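Side-chain contacts in dihydropyrimidinase (PDB 2FTW), which catalyses the reversible, zinc-dependent hydrolytic ring opening of dihydropyrimidines such as 5,6-dihydrouracil, the second step of reductive pyrimidine breakdown: residues 161-164 and 165-168; 198-201 and 202-205; 228-231 and 232-236; 174-177 and 178-181. One frame throughout, in Å; residues are numbered along the deposited sequence.

Contact 1 (161-164 and 165-168)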
loop_
_atom_site.group_PDB
_atom_site.type_symbol
_atom_site.label_atom_id
_atom_site.label_comp_id
_atom_site.label_asym_id
_atom_site.label_seq_id
_atom_site.Cartn_x
_atom_site.Cartn_y
_atom_site.Cartn_z
ATOM N N MET A 161 -18.617 -8.736 -17.719
ATOM C CA MET A 161 -19.135 -8.878 -16.354
ATOM C C MET A 161 -20.323 -7.943 -16.099
ATOM O O MET A 161 -21.052 -8.127 -15.143
ATOM C CB MET A 161 -18.032 -8.597 -15.343
ATOM C CG MET A 161 -16.919 -9.621 -15.414
ATOM S SD MET A 161 -15.518 -9.227 -14.368
ATOM C CE MET A 161 -16.040 -9.926 -12.819
ATOM N N ALA A 162 -20.493 -6.941 -16.954
ATOM C CA ALA A 162 -21.637 -6.046 -16.895
ATOM C C ALA A 162 -22.733 -6.522 -17.851
ATOM O O ALA A 162 -22.639 -7.619 -18.409
ATOM C CB ALA A 162 -21.192 -4.637 -17.252
ATOM N N TYR A 163 -23.771 -5.692 -18.018
ATOM C CA TYR A 163 -24.898 -5.948 -18.938
ATOM C C TYR A 163 -25.686 -7.189 -18.532
ATOM O O TYR A 163 -25.718 -8.192 -19.257
ATOM C CB TYR A 163 -24.453 -6.081 -20.401
ATOM C CG TYR A 163 -23.655 -4.922 -20.939
ATOM C CD1 TYR A 163 -24.280 -3.813 -21.485
ATOM C CD2 TYR A 163 -22.271 -4.951 -20.924
ATOM C CE1 TYR A 163 -23.535 -2.748 -21.996
ATOM C CE2 TYR A 163 -21.521 -3.898 -21.424
ATOM C CZ TYR A 163 -22.155 -2.799 -21.957
ATOM O OH TYR A 163 -21.391 -1.758 -22.454
ATOM N N LYS A 164 -26.317 -7.099 -17.365
ATOM C CA LYS A 164 -27.213 -8.133 -16.890
ATOM C C LYS A 164 -28.359 -8.285 -17.882
ATOM O O LYS A 164 -28.746 -7.324 -18.563
ATOM C CB LYS A 164 -27.748 -7.772 -15.505
ATOM C CG LYS A 164 -28.600 -8.852 -14.844
ATOM C CD LYS A 164 -29.099 -8.397 -13.476
ATOM C CE LYS A 164 -29.986 -9.433 -12.820
ATOM N NZ LYS A 164 -29.289 -10.739 -12.678
ATOM N N ASN A 165 -28.883 -9.502 -17.971
ATOM C CA ASN A 165 -29.943 -9.835 -18.929
ATOM C C ASN A 165 -29.532 -9.729 -20.412
ATOM O O ASN A 165 -30.394 -9.803 -21.296
ATOM C CB ASN A 165 -31.214 -8.989 -18.675
ATOM C CG ASN A 165 -31.711 -9.093 -17.244
ATOM O OD1 ASN A 165 -31.705 -10.171 -16.650
ATOM N ND2 ASN A 165 -32.143 -7.967 -16.684
ATOM N N SER A 166 -28.242 -9.546 -20.695
ATOM C CA SER A 166 -27.761 -9.666 -22.082
ATOM C C SER A 166 -26.407 -10.383 -22.167
ATOM O O SER A 166 -26.390 -11.610 -22.184
ATOM C CB SER A 166 -27.781 -8.318 -22.822
ATOM O OG SER A 166 -26.716 -7.467 -22.440
ATOM N N PHE A 167 -25.287 -9.655 -22.192
ATOM C CA PHE A 167 -23.978 -10.278 -22.387
ATOM C C PHE A 167 -23.337 -10.838 -21.119
ATOM O O PHE A 167 -22.390 -11.610 -21.210
ATOM C CB PHE A 167 -22.994 -9.290 -22.998
ATOM C CG PHE A 167 -23.437 -8.689 -24.311
ATOM C CD1 PHE A 167 -24.393 -9.313 -25.123
ATOM C CD2 PHE A 167 -22.850 -7.508 -24.755
ATOM C CE1 PHE A 167 -24.768 -8.753 -26.332
ATOM C CE2 PHE A 167 -23.218 -6.942 -25.957
ATOM C CZ PHE A 167 -24.184 -7.575 -26.754
ATOM N N MET A 168 -23.832 -10.446 -19.945
ATOM C CA MET A 168 -23.175 -10.784 -18.692
ATOM C C MET A 168 -22.903 -12.281 -18.581
ATOM O O MET A 168 -23.749 -13.095 -18.946
ATOM C CB MET A 168 -24.023 -10.326 -17.508
ATOM C CG MET A 168 -23.341 -10.490 -16.164
ATOM S SD MET A 168 -24.277 -9.774 -14.794
ATOM C CE MET A 168 -23.583 -10.706 -13.442
HETATM O O HOH W 1 -28.106 -5.883 -20.587
#
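M168 returns beside residues 161-164, its CB and CG set against their carbonyl oxygens, and its side chain can be followed atom by atom. CB sits 3.2 Å from A162 O. With CG anti to the backbone N (chi1 -173°) the chain is sent along the preceding peptides, where CG comes to 3.4 Å from M161 O. SD then passes between M161 O and the CA of K164, and CE ends in looser contact with M161 O. An unbranched, flexible thioether is slim enough to lie along the peptide carbonyls, with no side-chain hydrogen-bond donor to satisfy.

The bend itself is held by Y163 O, which accepts two N-H groups from opposite faces of its carbonyl plane: S166 N at 3.2 Å and M168 N at 3.0 Å. Each donor stands more than 40° out of that plane, on neither lone pair. S166 OG lies 3.3 Å from Y163 CB, and a water bridges it to K164 O, donating to the carbonyl. The rings of Y163 and F167 meet obliquely, and Y163 also packs edge-to-face with the zinc ligand H191. Y163 to S166 form a type II beta turn, in the loop that presents Y163, by similarity a substrate-binding residue, to the dinuclear zinc site of the amidohydrolase barrel.

Contact 2 (198-201 and 202-205); sequences VFEG and QKKM
V198 meets Q202 one turn further along the helix, and the two side chains run side by side in the same direction. CG1 of V198 is the branch that touches, lying 4.0 Å from NE2 of Q202 and about as far from its CD. The amide-bearing chain gets there because CG of Q202 is anti to its own carbonyl carbon (chi1 -74°), which leans it back over the preceding turn; CG thus rests 3.1 Å from V198 O. That same oxygen accepts the backbone bond from Q202 N at 3.0 Å. Valine offers a compact apolar flank; both side chains touch R220, and the longer glutamine also meets S219.

F199 O takes the N-H of K203 at 3.1 Å. Its ring turns off this part of the helix to pack against K164 and N165, so helix 195-207 bears on the loop carrying Y163, which by similarity binds the substrate. The repeat of i to i+4 bonds is that of a regular alpha-helix.

E200 sets OE2 at the edge of the F199 ring, in its plane, while OE1 lies 4.3 Å from CD of K203. The two charged ends stay 6.4 Å apart, OE1 to NZ, and the lysine instead makes a salt bridge with E207. E200 packs on Y175 of a second subunit. E200 O accepts from K204 N, and K204 CB lies close to that oxygen.

At G201 there is only backbone to offer: G201 O receives M205 N at 3.0 Å, and CG of M205 folds in to 3.4 Å from that oxygen.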
loop_
_atom_site.group_PDB
_atom_site.type_symbol
_atom_site.label_atom_id
_atom_site.label_comp_id
_atom_site.label_asym_id
_atom_site.label_seq_id
_atom_site.Cartn_x
_atom_site.Cartn_y
_atom_site.Cartn_z
ATOM N N VAL A 198 -24.645 -2.746 -11.050
ATOM C CA VAL A 198 -24.900 -1.706 -12.070
ATOM C C VAL A 198 -26.395 -1.651 -12.370
ATOM O O VAL A 198 -26.963 -0.577 -12.586
ATOM C CB VAL A 198 -24.120 -2.015 -13.383
ATOM C CG1 VAL A 198 -24.675 -1.225 -14.599
ATOM C CG2 VAL A 198 -22.634 -1.734 -13.196
ATOM N N PHE A 199 -27.014 -2.833 -12.387
ATOM C CA PHE A 199 -28.458 -2.989 -12.620
ATOM C C PHE A 199 -29.298 -2.452 -11.450
ATOM O O PHE A 199 -30.309 -1.762 -11.652
ATOM C CB PHE A 199 -28.745 -4.465 -12.872
ATOM C CG PHE A 199 -30.191 -4.803 -13.016
ATOM C CD1 PHE A 199 -30.955 -5.143 -11.894
ATOM C CD2 PHE A 199 -30.784 -4.850 -14.272
ATOM C CE1 PHE A 199 -32.289 -5.485 -12.024
ATOM C CE2 PHE A 199 -32.128 -5.193 -14.413
ATOM C CZ PHE A 199 -32.884 -5.512 -13.283
ATOM N N GLU A 200 -28.893 -2.768 -10.223
ATOM C CA GLU A 200 -29.591 -2.218 -9.052
ATOM C C GLU A 200 -29.411 -0.706 -8.904
ATOM O O GLU A 200 -30.311 -0.025 -8.410
ATOM C CB GLU A 200 -29.143 -2.916 -7.770
ATOM C CG GLU A 200 -29.463 -4.401 -7.719
ATOM C CD GLU A 200 -30.938 -4.712 -7.749
ATOM O OE1 GLU A 200 -31.758 -3.851 -7.345
ATOM O OE2 GLU A 200 -31.282 -5.845 -8.166
ATOM N N GLY A 201 -28.240 -0.201 -9.297
ATOM C CA GLY A 201 -27.946 1.222 -9.245
ATOM C C GLY A 201 -28.689 2.029 -10.305
ATOM O O GLY A 201 -29.048 3.186 -10.079
ATOM N N GLN A 202 -28.881 1.434 -11.480
ATOM C CA GLN A 202 -29.693 2.058 -12.536
ATOM C C GLN A 202 -31.145 2.162 -12.086
ATOM O O GLN A 202 -31.757 3.208 -12.232
ATOM C CB GLN A 202 -29.590 1.275 -13.839
ATOM C CG GLN A 202 -28.269 1.475 -14.526
ATOM C CD GLN A 202 -28.054 0.585 -15.743
ATOM O OE1 GLN A 202 -28.609 -0.518 -15.859
ATOM N NE2 GLN A 202 -27.220 1.057 -16.647
ATOM N N LYS A 203 -31.672 1.073 -11.522
ATOM C CA LYS A 203 -33.026 1.047 -10.927
ATOM C C LYS A 203 -33.201 2.111 -9.832
ATOM O O LYS A 203 -34.201 2.828 -9.792
ATOM C CB LYS A 203 -33.314 -0.353 -10.343
ATOM C CG LYS A 203 -34.757 -0.578 -9.884
ATOM C CD LYS A 203 -35.001 -2.028 -9.430
ATOM C CE LYS A 203 -36.262 -2.144 -8.548
ATOM N NZ LYS A 203 -37.539 -1.780 -9.254
ATOM N N LYS A 204 -32.211 2.213 -8.953
ATOM C CA LYS A 204 -32.233 3.190 -7.871
ATOM C C LYS A 204 -32.211 4.638 -8.365
ATOM O O LYS A 204 -32.964 5.474 -7.883
ATOM C CB LYS A 204 -31.043 2.977 -6.947
ATOM C CG LYS A 204 -31.085 3.866 -5.714
ATOM C CD LYS A 204 -29.845 3.748 -4.886
ATOM C CE LYS A 204 -30.011 4.472 -3.553
ATOM N NZ LYS A 204 -28.721 4.532 -2.826
ATOM N N MET A 205 -31.321 4.939 -9.297
ATOM C CA MET A 205 -31.173 6.317 -9.758
ATOM C C MET A 205 -32.444 6.800 -10.442
ATOM O O MET A 205 -32.945 7.870 -10.112
ATOM C CB MET A 205 -29.958 6.466 -10.681
ATOM C CG MET A 205 -28.615 6.546 -9.944
ATOM S SD MET A 205 -28.567 7.665 -8.520
ATOM C CE MET A 205 -28.806 6.537 -7.152
#

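Contact 3 (228-231 and 232-236); sequences ATNR and AIVIA
Helix 223-239 is one of the helices packed around the (beta-alpha)8-barrel of this amidohydrolase, and residues 228-236 form a buried length of it that also reaches a second subunit. Regular i to i+4 bonds run through it. I233 N reaches T229 O at 3.1 Å, and I235 N reaches R231 O at 3.0 Å. A232 N and V234 N bond likewise to A228 O and N230 O.

T229 and I233 lie side by side. The methyl CG2 of T229, placed anti to its backbone N by a chi1 of -62° for OG1, touches CD1 of I233 at 4.0 Å, while OG1 turns back to bond E225 O. T229 also packs on A253 and I257 of helix 251-262, so threonine serves an apolar setting with a hydroxyl that is satisfied within its own helix. N230 is equally buried, and its OD1 accepts from H260 and K259. Small A232 keeps the helix slim where M161 packs against it.

R231 and I235 make the second pair, their aliphatic parts alongside each other. The guanidinium group is turned back by a bend at chi3 (38°) and forms salt bridges with E227 and D171, which would offset the cost of burying the charge. R231 also lies close to its counterpart in the second subunit, a like-charge approach that the surrounding acids probably temper. I235 itself packs against M174 and F178 of helix 171-184, and its CD1 comes within 4.1 Å of R231 CG.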
loop_
_atom_site.group_PDB
_atom_site.type_symbol
_atom_site.label_atom_id
_atom_site.label_comp_id
_atom_site.label_asym_id
_atom_site.label_seq_id
_atom_site.Cartn_x
_atom_site.Cartn_y
_atom_site.Cartn_z
ATOM N N ALA A 228 -15.025 -5.874 -9.793
ATOM C CA ALA A 228 -15.078 -6.777 -10.947
ATOM C C ALA A 228 -13.696 -7.013 -11.578
ATOM O O ALA A 228 -13.390 -8.100 -12.067
ATOM C CB ALA A 228 -16.061 -6.226 -11.990
ATOM N N THR A 229 -12.860 -5.992 -11.562
ATOM C CA THR A 229 -11.496 -6.123 -12.052
ATOM C C THR A 229 -10.790 -7.139 -11.141
ATOM O O THR A 229 -10.176 -8.084 -11.591
ATOM C CB THR A 229 -10.767 -4.752 -12.063
ATOM O OG1 THR A 229 -11.446 -3.860 -12.958
ATOM C CG2 THR A 229 -9.327 -4.886 -12.509
ATOM N N ASN A 230 -10.915 -6.935 -9.849
ATOM C CA ASN A 230 -10.326 -7.842 -8.877
ATOM C C ASN A 230 -10.723 -9.304 -9.077
ATOM O O ASN A 230 -9.879 -10.201 -9.014
ATOM C CB ASN A 230 -10.680 -7.375 -7.458
ATOM C CG ASN A 230 -9.876 -8.084 -6.397
ATOM O OD1 ASN A 230 -8.641 -8.136 -6.467
ATOM N ND2 ASN A 230 -10.568 -8.629 -5.393
ATOM N N ARG A 231 -12.006 -9.541 -9.315
ATOM C CA ARG A 231 -12.554 -10.893 -9.429
ATOM C C ARG A 231 -12.062 -11.590 -10.700
ATOM O O ARG A 231 -11.633 -12.744 -10.663
ATOM C CB ARG A 231 -14.090 -10.823 -9.367
ATOM C CG ARG A 231 -14.824 -12.131 -9.494
ATOM C CD ARG A 231 -16.193 -12.086 -8.777
ATOM N NE ARG A 231 -16.861 -10.790 -8.941
ATOM C CZ ARG A 231 -17.701 -10.465 -9.922
ATOM N NH1 ARG A 231 -18.034 -11.336 -10.865
ATOM N NH2 ARG A 231 -18.222 -9.247 -9.964
ATOM N N ALA A 232 -12.090 -10.868 -11.813
ATOM C CA ALA A 232 -11.601 -11.373 -13.093
ATOM C C ALA A 232 -10.115 -11.764 -13.077
ATOM O O ALA A 232 -9.728 -12.746 -13.687
ATOM C CB ALA A 232 -11.854 -10.336 -14.191
ATOM N N ILE A 233 -9.285 -10.994 -12.379
ATOM C CA ILE A 233 -7.889 -11.355 -12.216
ATOM C C ILE A 233 -7.711 -12.594 -11.296
ATOM O O ILE A 233 -6.873 -13.457 -11.558
ATOM C CB ILE A 233 -7.057 -10.178 -11.665
ATOM C CG1 ILE A 233 -7.163 -8.949 -12.586
ATOM C CG2 ILE A 233 -5.610 -10.584 -11.548
ATOM C CD1 ILE A 233 -6.483 -7.695 -12.020
ATOM N N VAL A 234 -8.485 -12.678 -10.228
ATOM C CA VAL A 234 -8.368 -13.825 -9.303
ATOM C C VAL A 234 -8.714 -15.146 -10.009
ATOM O O VAL A 234 -8.056 -16.165 -9.816
ATOM C CB VAL A 234 -9.262 -13.611 -8.045
ATOM C CG1 VAL A 234 -9.517 -14.939 -7.294
ATOM C CG2 VAL A 234 -8.615 -12.575 -7.131
ATOM N N ILE A 235 -9.771 -15.115 -10.817
ATOM C CA ILE A 235 -10.194 -16.275 -11.608
ATOM C C ILE A 235 -9.136 -16.608 -12.663
ATOM O O ILE A 235 -8.771 -17.766 -12.850
ATOM C CB ILE A 235 -11.564 -16.007 -12.292
ATOM C CG1 ILE A 235 -12.657 -15.866 -11.218
ATOM C CG2 ILE A 235 -11.919 -17.118 -13.304
ATOM C CD1 ILE A 235 -14.001 -15.394 -11.753
ATOM N N ALA A 236 -8.645 -15.587 -13.351
ATOM C CA ALA A 236 -7.611 -15.783 -14.363
ATOM C C ALA A 236 -6.300 -16.317 -13.783
ATOM O O ALA A 236 -5.639 -17.184 -14.383
ATOM C CB ALA A 236 -7.370 -14.492 -15.101
#

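Contact 4 (174-177 and 178-181); sequences MYHI and FKRC
The ring of F178 carries M174 on one face: CG stands 3.5 Å above the plane, toward the rim, and lies 3.8 Å from the ring centroid in a CH-pi contact. SD of the same methionine follows obliquely at 4.5 Å from that centroid, a Met-aromatic contact. M174 CG is anti to its backbone N (chi1 173°), which runs the chain alongside the ring of the residue one turn on. The Y175 ring takes CD of K179 over one face, 4.0 Å from its centroid, and has CE1 of H176 at its edge, in plane. The H176 ring in turn has Y175 CD2 centred over one face, with K179 NZ reaching it obliquely.

In the backbone, F178 N bonds M174 O at 3.0 Å and C181 N bonds I177 O at 2.9 Å, the i to i+4 pattern of helix 171-184. M174 and F178 are buried against strand 188-190 of the barrel and helix 223-239, where soft sulfur and a flat ring fill space well. K179 is exposed, its CD methylene against the tyrosine face. With NZ 4.3 Å from H176 NE2, the lysine charge would probably disfavour protonation of that histidine.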
loop_
_atom_site.group_PDB
_atom_site.type_symbol
_atom_site.label_atom_id
_atom_site.label_comp_id
_atom_site.label_asym_id
_atom_site.label_seq_id
_atom_site.Cartn_x
_atom_site.Cartn_y
_atom_site.Cartn_z
ATOM N N MET A 174 -17.181 -17.613 -16.777
ATOM C CA MET A 174 -15.906 -16.916 -16.956
ATOM C C MET A 174 -14.737 -17.872 -16.704
ATOM O O MET A 174 -13.766 -17.892 -17.461
ATOM C CB MET A 174 -15.826 -15.687 -16.041
ATOM C CG MET A 174 -14.464 -14.988 -16.044
ATOM S SD MET A 174 -14.484 -13.369 -15.263
ATOM C CE MET A 174 -15.142 -12.355 -16.577
ATOM N N TYR A 175 -14.844 -18.679 -15.655
ATOM C CA TYR A 175 -13.834 -19.691 -15.388
ATOM C C TYR A 175 -13.555 -20.568 -16.614
ATOM O O TYR A 175 -12.412 -20.695 -17.024
ATOM C CB TYR A 175 -14.274 -20.559 -14.227
ATOM C CG TYR A 175 -13.350 -21.698 -13.867
ATOM C CD1 TYR A 175 -12.101 -21.467 -13.297
ATOM C CD2 TYR A 175 -13.759 -23.011 -14.036
ATOM C CE1 TYR A 175 -11.275 -22.525 -12.928
ATOM C CE2 TYR A 175 -12.947 -24.068 -13.673
ATOM C CZ TYR A 175 -11.707 -23.824 -13.115
ATOM O OH TYR A 175 -10.927 -24.911 -12.761
ATOM N N HIS A 176 -14.608 -21.166 -17.179
ATOM C CA HIS A 176 -14.494 -22.042 -18.350
ATOM C C HIS A 176 -14.075 -21.352 -19.661
ATOM O O HIS A 176 -13.411 -21.954 -20.513
ATOM C CB HIS A 176 -15.807 -22.821 -18.531
ATOM C CG HIS A 176 -15.999 -23.877 -17.489
ATOM N ND1 HIS A 176 -16.979 -23.804 -16.521
ATOM C CD2 HIS A 176 -15.284 -24.997 -17.215
ATOM C CE1 HIS A 176 -16.880 -24.850 -15.717
ATOM N NE2 HIS A 176 -15.865 -25.595 -16.120
ATOM N N ILE A 177 -14.485 -20.102 -19.830
ATOM C CA ILE A 177 -14.056 -19.285 -20.975
ATOM C C ILE A 177 -12.540 -19.028 -20.944
ATOM O O ILE A 177 -11.860 -19.097 -21.982
ATOM C CB ILE A 177 -14.842 -17.937 -21.004
ATOM C CG1 ILE A 177 -16.323 -18.208 -21.331
ATOM C CG2 ILE A 177 -14.249 -16.982 -22.019
ATOM C CD1 ILE A 177 -17.269 -17.016 -21.064
ATOM N N PHE A 178 -12.020 -18.751 -19.754
ATOM C CA PHE A 178 -10.595 -18.522 -19.553
ATOM C C PHE A 178 -9.774 -19.805 -19.748
ATOM O O PHE A 178 -8.656 -19.757 -20.249
ATOM C CB PHE A 178 -10.319 -17.974 -18.139
ATOM C CG PHE A 178 -10.728 -16.527 -17.913
ATOM C CD1 PHE A 178 -11.212 -15.713 -18.940
ATOM C CD2 PHE A 178 -10.573 -15.965 -16.639
ATOM C CE1 PHE A 178 -11.576 -14.371 -18.676
ATOM C CE2 PHE A 178 -10.926 -14.655 -16.373
ATOM C CZ PHE A 178 -11.418 -13.845 -17.397
ATOM N N LYS A 179 -10.310 -20.947 -19.322
ATOM C CA LYS A 179 -9.638 -22.239 -19.562
ATOM C C LYS A 179 -9.551 -22.523 -21.047
ATOM O O LYS A 179 -8.581 -23.080 -21.513
ATOM C CB LYS A 179 -10.382 -23.389 -18.905
ATOM C CG LYS A 179 -10.267 -23.427 -17.422
ATOM C CD LYS A 179 -11.233 -24.440 -16.855
ATOM C CE LYS A 179 -10.683 -25.851 -16.919
ATOM N NZ LYS A 179 -11.739 -26.798 -16.456
ATOM N N ARG A 180 -10.581 -22.130 -21.784
ATOM C CA ARG A 180 -10.636 -22.347 -23.227
ATOM C C ARG A 180 -9.650 -21.421 -23.913
ATOM O O ARG A 180 -8.905 -21.828 -24.810
ATOM C CB ARG A 180 -12.064 -22.120 -23.735
ATOM C CG ARG A 180 -12.292 -22.456 -25.202
ATOM C CD ARG A 180 -11.822 -23.869 -25.551
ATOM N NE ARG A 180 -12.228 -24.209 -26.910
ATOM C CZ ARG A 180 -11.781 -25.252 -27.600
ATOM N NH1 ARG A 180 -10.890 -26.083 -27.069
ATOM N NH2 ARG A 180 -12.217 -25.457 -28.838
ATOM N N CYS A 181 -9.616 -20.177 -23.463
ATOM C CA CYS A 181 -8.592 -19.242 -23.919
ATOM C C CYS A 181 -7.186 -19.792 -23.692
ATOM O O CYS A 181 -6.330 -19.737 -24.597
ATOM C CB CYS A 181 -8.745 -17.896 -23.222
ATOM S SG CYS A 181 -10.043 -16.861 -23.955
#

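In the fold
Contact 3 is wholly buried, whereas contacts 1, 2 and 4 each mix inner and outer residues. Contact 1 is the one without regular secondary structure and the one nearest the zinc ions; the others are turns of helix. Its M161 touches both contact 3 and contact 4, while K164 and N165 lean on F199 of contact 2, so the loop meets all three helices. Contacts 3 and 4 pack directly through I235, A236 and F178; contact 2 touches neither. Chemistry follows place: carbonyl-centred turn bonds in 161-168, aliphatic pairs in 228-236 with an arginine whose acids lie outside them, aromatic faces in 174-181, and in 198-205 buried V198 and M205 beside outward lysines. All four reach the second subunit.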